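Alginate lyase, family PL7 (PDB 4BE3) probably cleaves alginate from the chain ends as an exolytic polysaccharide lyase of family PL7. Local coordinates at residues T51-I56 against T277-Y282; S61-T66 against Q263-S268. All blocks are in the same frame, centred on the assembly; numbering follows the deposited sequence.

How the contacts relate
From the N terminus, strand 44-52 ends within 51-56, the first half of contact 1; the chain then loops round to 61-66, the first half of contact 2, where strand 65-70 begins. Some two hundred residues later, once strand 260-262 has ended, the loop segment 263-268 comes back to close contact 2, and 277-282, on the way to helix 286-291, closes contact 1. Contact 2 is therefore nested inside the loop that contact 1 closes. Their centres lie about 6 Å apart, and the two join directly: Gly55 N is probably hydrogen-bonded to Thr64 OG1, and Thr277 OG1 to Asn265 N. Together they tie the end of strand 44-52, in one sheet, and the start of strand 65-70, in the other, to that long loop.

Contact 1: T51-I56 against T277-Y282; sequences TPNSGI and TGADVY
Asn53 and Ser54, just past the end of strand 44-52, meet the loop around Val281. The strand's last residues, Thr51 and Pro52, stay on their own side, with Pro52 against Gln289 and Tyr290 of helix 286-291. Asn53 then reaches across: its CG stands anti to the carbonyl carbon (chi1 -77°), which carries the amide to the backbone of the other loop. There Asn53 ND2 makes a weak, bent hydrogen bond to Asp280 O, 3.4 Å long, and lies 3.5 Å from Ala279 CB. The amide's stronger hold is elsewhere, since OD1 accepts from Asn262 ND2 and ND2 also bonds to Ser92 OG. Further up the same side chain, Asn53 CB rests 3.8 Å from Val281 CG1. Ser54 follows with its methylene carbon, not its hydroxyl: Ser54 CB presses on Val281 CB at 3.5 Å, a tight pair, and on Val281 CG1 at 3.7 Å. Val281 thus straddles the two residues, one methyl lying near both beta carbons. Before the chain turns off at Gly55, Ser54 O is hydrogen-bonded to Gln289 NE2. This is loop-to-loop packing at the end of a sheet strand, in the beta-sandwich (jelly-roll) fold of PL7 lyases.

Contact 2: S61-T66 against Q263-S268; sequences SSNTRT and QTNGKS. With SRT (S,R meso-tartaric acid), chain C.
Asn63 and Asn265 form the tight, buried part of this contact, amide against amide. Asn265 ND2 donates to Asn63 OD1 over 2.8 Å along a nearly straight line (171°), with the acceptor lying in the plane of the Asn265 amide and the two amides only 21° apart. Asn265 is fixed at its other end too: with CG set between backbone N and carbonyl carbon (chi1 52°), OD1 turns back to accept from Lys267 N, closing an Asx turn, while ND2 also serves Trp275 O. The other half of the Asn63 amide, Asn63 ND2, gives a 2.8 Å bond to a water that in turn donates to Gln263 O. A leucine in place of Asn63 would probably leave Asn265 ND2 without this acceptor and break the water bridge to Gln263. The solvent side is looser. There the lysine chain, bent at chi3, lets Lys267 NZ donate a 3.0 Å hydrogen bond to Ser62 OG, and Lys267 CD lies 3.6 Å from Ser62 CB, both residues being exposed. Next along the chain, Arg65 begins strand 65-70; its guanidinium is salt-bridged to Glu67 and presents one face to O3 of the bound tartaric acid. That strand pairs with 254-258 and 260-262, while Gln263 leans on Ser104 and Val106 of strand 104-112.

Contact 1: T51-I56 against T277-Y282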
loop_
_atom_site.group_PDB
_atom_site.type_symbol
_atom_site.label_atom_id
_atom_site.label_comp_id
_atom_site.label_asym_id
_atom_site.label_seq_id
_atom_site.Cartn_x
_atom_site.Cartn_y
_atom_site.Cartn_z
ATOM N N THR A 51 14.558 19.365 17.038
ATOM C CA THR A 51 13.985 18.784 18.253
ATOM C C THR A 51 15.037 18.805 19.394
ATOM O O THR A 51 16.212 18.542 19.141
ATOM C CB THR A 51 13.533 17.324 17.972
ATOM O OG1 THR A 51 13.003 16.716 19.143
ATOM C CG2 THR A 51 14.751 16.398 17.515
ATOM N N PRO A 52 14.589 18.977 20.614
ATOM C CA PRO A 52 15.628 19.009 21.688
ATOM C C PRO A 52 15.977 17.586 22.098
ATOM O O PRO A 52 15.335 16.604 21.638
ATOM C CB PRO A 52 14.812 19.723 22.859
ATOM C CG PRO A 52 13.384 19.156 22.644
ATOM C CD PRO A 52 13.239 19.236 21.152
ATOM N N ASN A 53 16.975 17.465 23.002
ATOM C CA ASN A 53 17.300 16.167 23.502
ATOM C C ASN A 53 16.220 15.582 24.448
ATOM O O ASN A 53 16.015 14.385 24.509
ATOM C CB ASN A 53 18.622 16.387 24.383
ATOM C CG ASN A 53 19.904 16.549 23.536
ATOM O OD1 ASN A 53 19.899 16.473 22.291
ATOM N ND2 ASN A 53 21.059 16.802 24.286
ATOM N N SER A 54 15.497 16.501 25.157
ATOM C CA SER A 54 14.477 16.023 26.030
ATOM C C SER A 54 13.230 16.943 25.872
ATOM O O SER A 54 13.259 18.102 26.274
ATOM C CB SER A 54 15.051 15.993 27.485
ATOM O OG SER A 54 13.984 15.740 28.363
ATOM N N GLY A 55 12.238 16.493 25.066
ATOM C CA GLY A 55 10.938 17.319 24.968
ATOM C C GLY A 55 9.871 16.342 25.452
ATOM O O GLY A 55 10.062 15.670 26.485
ATOM N N ILE A 56 8.772 16.209 24.744
ATOM C CA ILE A 56 7.762 15.206 25.099
ATOM C C ILE A 56 7.831 14.029 24.102
ATOM O O ILE A 56 7.752 14.270 22.893
ATOM C CB ILE A 56 6.302 15.846 25.134
ATOM C CG1 ILE A 56 6.264 16.785 26.378
ATOM C CG2 ILE A 56 5.273 14.748 25.315
ATOM C CD1 ILE A 56 6.737 18.179 26.026
ATOM N N THR A 277 22.102 8.215 26.883
ATOM C CA THR A 277 23.308 8.938 26.536
ATOM C C THR A 277 23.773 9.993 27.564
ATOM O O THR A 277 24.845 10.537 27.411
ATOM C CB THR A 277 23.067 9.653 25.211
ATOM O OG1 THR A 277 21.799 10.372 25.271
ATOM C CG2 THR A 277 22.835 8.592 24.112
ATOM N N GLY A 278 22.941 10.285 28.563
ATOM C CA GLY A 278 23.421 11.144 29.694
ATOM C C GLY A 278 23.846 12.532 29.215
ATOM O O GLY A 278 24.789 13.080 29.748
ATOM N N ALA A 279 23.145 13.120 28.248
ATOM C CA ALA A 279 23.488 14.428 27.738
ATOM C C ALA A 279 22.872 15.510 28.634
ATOM O O ALA A 279 22.045 15.210 29.535
ATOM C CB ALA A 279 22.823 14.582 26.360
ATOM N N ASP A 280 23.273 16.743 28.374
ATOM C CA ASP A 280 22.735 17.871 29.138
ATOM C C ASP A 280 21.340 18.175 28.585
ATOM O O ASP A 280 21.241 18.367 27.353
ATOM C CB ASP A 280 23.632 19.106 28.836
ATOM C CG ASP A 280 25.014 18.979 29.529
ATOM O OD1 ASP A 280 25.162 18.181 30.492
ATOM O OD2 ASP A 280 25.912 19.596 28.972
ATOM N N VAL A 281 20.292 18.157 29.453
ATOM C CA VAL A 281 18.898 18.344 28.915
ATOM C C VAL A 281 18.227 19.499 29.682
ATOM O O VAL A 281 17.066 19.716 29.450
ATOM C CB VAL A 281 18.002 17.055 29.027
ATOM C CG1 VAL A 281 18.648 15.976 28.135
ATOM C CG2 VAL A 281 17.916 16.568 30.536
ATOM N N TYR A 282 18.936 20.133 30.664
ATOM C CA TYR A 282 18.362 21.410 31.351
ATOM C C TYR A 282 16.945 21.153 31.853
ATOM O O TYR A 282 16.006 21.939 31.583
ATOM C CB TYR A 282 18.394 22.552 30.341
ATOM C CG TYR A 282 19.818 22.838 29.903
ATOM C CD1 TYR A 282 20.677 23.659 30.702
ATOM C CD2 TYR A 282 20.392 22.155 28.765
ATOM C CE1 TYR A 282 22.032 23.866 30.350
ATOM C CE2 TYR A 282 21.726 22.363 28.382
ATOM C CZ TYR A 282 22.562 23.223 29.221
ATOM O OH TYR A 282 23.864 23.398 28.792
#

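Contact 2: S61-T66 against Q263-S268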
loop_
_atom_site.group_PDB
_atom_site.type_symbol
_atom_site.label_atom_id
_atom_site.label_comp_id
_atom_site.label_asym_id
_atom_site.label_seq_id
_atom_site.Cartn_x
_atom_site.Cartn_y
_atom_site.Cartn_z
ATOM N N SER A 61 8.794 5.401 22.940
ATOM C CA SER A 61 10.226 5.797 22.957
ATOM C C SER A 61 10.693 6.667 24.114
ATOM O O SER A 61 9.953 7.534 24.601
ATOM C CB SER A 61 10.662 6.511 21.617
ATOM O OG SER A 61 12.106 6.628 21.652
ATOM N N SER A 62 11.963 6.504 24.500
ATOM C CA SER A 62 12.590 7.506 25.433
ATOM C C SER A 62 13.167 8.729 24.705
ATOM O O SER A 62 13.654 9.640 25.345
ATOM C CB SER A 62 13.825 6.842 26.056
ATOM O OG SER A 62 13.380 5.891 26.956
ATOM N N ASN A 63 13.212 8.696 23.370
ATOM C CA ASN A 63 13.901 9.751 22.631
ATOM C C ASN A 63 12.847 10.703 22.028
ATOM O O ASN A 63 11.692 10.214 21.664
ATOM C CB ASN A 63 14.694 9.112 21.482
ATOM C CG ASN A 63 16.020 8.533 21.999
ATOM O OD1 ASN A 63 16.624 9.146 22.846
ATOM N ND2 ASN A 63 16.493 7.400 21.435
ATOM N N THR A 64 13.203 11.981 21.913
ATOM C CA THR A 64 12.306 12.999 21.432
ATOM C C THR A 64 12.475 13.131 19.939
ATOM O O THR A 64 13.591 12.809 19.353
ATOM C CB THR A 64 12.758 14.302 22.102
ATOM O OG1 THR A 64 12.568 14.083 23.550
ATOM C CG2 THR A 64 11.876 15.488 21.629
ATOM N N ARG A 65 11.365 13.466 19.242
ATOM C CA ARG A 65 11.547 13.577 17.745
ATOM C C ARG A 65 10.694 14.766 17.250
ATOM O O ARG A 65 9.713 15.114 17.917
ATOM C CB ARG A 65 11.063 12.273 17.058
ATOM C CG ARG A 65 9.525 12.090 17.084
ATOM C CD ARG A 65 9.135 10.669 16.670
ATOM N NE ARG A 65 9.396 9.733 17.814
ATOM C CZ ARG A 65 9.715 8.471 17.627
ATOM N NH1 ARG A 65 10.052 8.052 16.364
ATOM N NH2 ARG A 65 9.744 7.606 18.636
ATOM N N THR A 66 11.081 15.308 16.102
ATOM C CA THR A 66 10.107 16.083 15.267
ATOM C C THR A 66 10.154 15.309 13.984
ATOM O O THR A 66 11.238 15.341 13.266
ATOM C CB THR A 66 10.610 17.478 15.068
ATOM O OG1 THR A 66 10.592 18.151 16.345
ATOM C CG2 THR A 66 9.637 18.208 14.097
ATOM N N GLN A 263 18.623 10.854 18.906
ATOM C CA GLN A 263 18.889 9.703 19.756
ATOM C C GLN A 263 19.751 10.146 20.943
ATOM O O GLN A 263 20.117 9.286 21.742
ATOM C CB GLN A 263 19.820 8.756 18.993
ATOM C CG GLN A 263 19.183 8.382 17.624
ATOM C CD GLN A 263 17.914 7.563 17.824
ATOM O OE1 GLN A 263 16.749 8.095 17.515
ATOM N NE2 GLN A 263 18.011 6.369 18.263
ATOM N N THR A 264 19.945 11.441 21.123
ATOM C CA THR A 264 20.650 11.814 22.379
ATOM C C THR A 264 19.596 12.308 23.409
ATOM O O THR A 264 18.814 13.213 23.165
ATOM C CB THR A 264 21.602 13.030 22.059
ATOM O OG1 THR A 264 22.572 12.641 21.100
ATOM C CG2 THR A 264 22.455 13.329 23.386
ATOM N N ASN A 265 19.529 11.591 24.499
ATOM C CA ASN A 265 18.599 11.908 25.611
ATOM C C ASN A 265 19.377 12.197 26.869
ATOM O O ASN A 265 20.625 12.198 26.883
ATOM C CB ASN A 265 17.671 10.712 25.818
ATOM C CG ASN A 265 18.470 9.434 25.980
ATOM O OD1 ASN A 265 19.168 9.306 26.992
ATOM N ND2 ASN A 265 18.353 8.452 25.000
ATOM N N GLY A 266 18.631 12.406 27.960
ATOM C CA GLY A 266 19.323 12.693 29.228
ATOM C C GLY A 266 19.249 11.535 30.182
ATOM O O GLY A 266 19.614 11.714 31.370
ATOM N N LYS A 267 18.956 10.327 29.697
ATOM C CA LYS A 267 18.918 9.167 30.575
ATOM C C LYS A 267 20.308 8.765 31.041
ATOM O O LYS A 267 21.305 8.965 30.346
ATOM C CB LYS A 267 18.184 8.000 29.892
ATOM C CG LYS A 267 16.702 8.452 29.578
ATOM C CD LYS A 267 16.036 7.279 28.868
ATOM C CE LYS A 267 15.406 6.342 29.917
ATOM N NZ LYS A 267 15.154 5.050 29.177
ATOM N N SER A 268 20.352 8.110 32.189
ATOM C CA SER A 268 21.626 7.711 32.779
ATOM C C SER A 268 22.253 6.567 32.007
ATOM O O SER A 268 21.612 5.512 31.797
ATOM C CB SER A 268 21.406 7.247 34.226
ATOM O OG SER A 268 20.915 8.318 35.009
HETATM O O1 SRT C . 7.111 5.045 17.527
HETATM O O11 SRT C . 7.751 5.724 15.418
HETATM C C1 SRT C . 7.011 5.642 16.418
HETATM C C2 SRT C . 5.900 6.586 16.111
HETATM O O2 SRT C . 5.244 6.485 14.828
HETATM C C3 SRT C . 5.406 7.470 17.228
HETATM O O3 SRT C . 6.377 8.384 16.940
HETATM C C4 SRT C . 4.026 7.954 17.199
HETATM O O4 SRT C . 3.756 9.114 16.906
HETATM O O41 SRT C . 3.097 7.158 17.319
HETATM O O HOH W 1 19.108 6.748 22.299
HETATM O O HOH W 2 16.001 12.329 22.553
#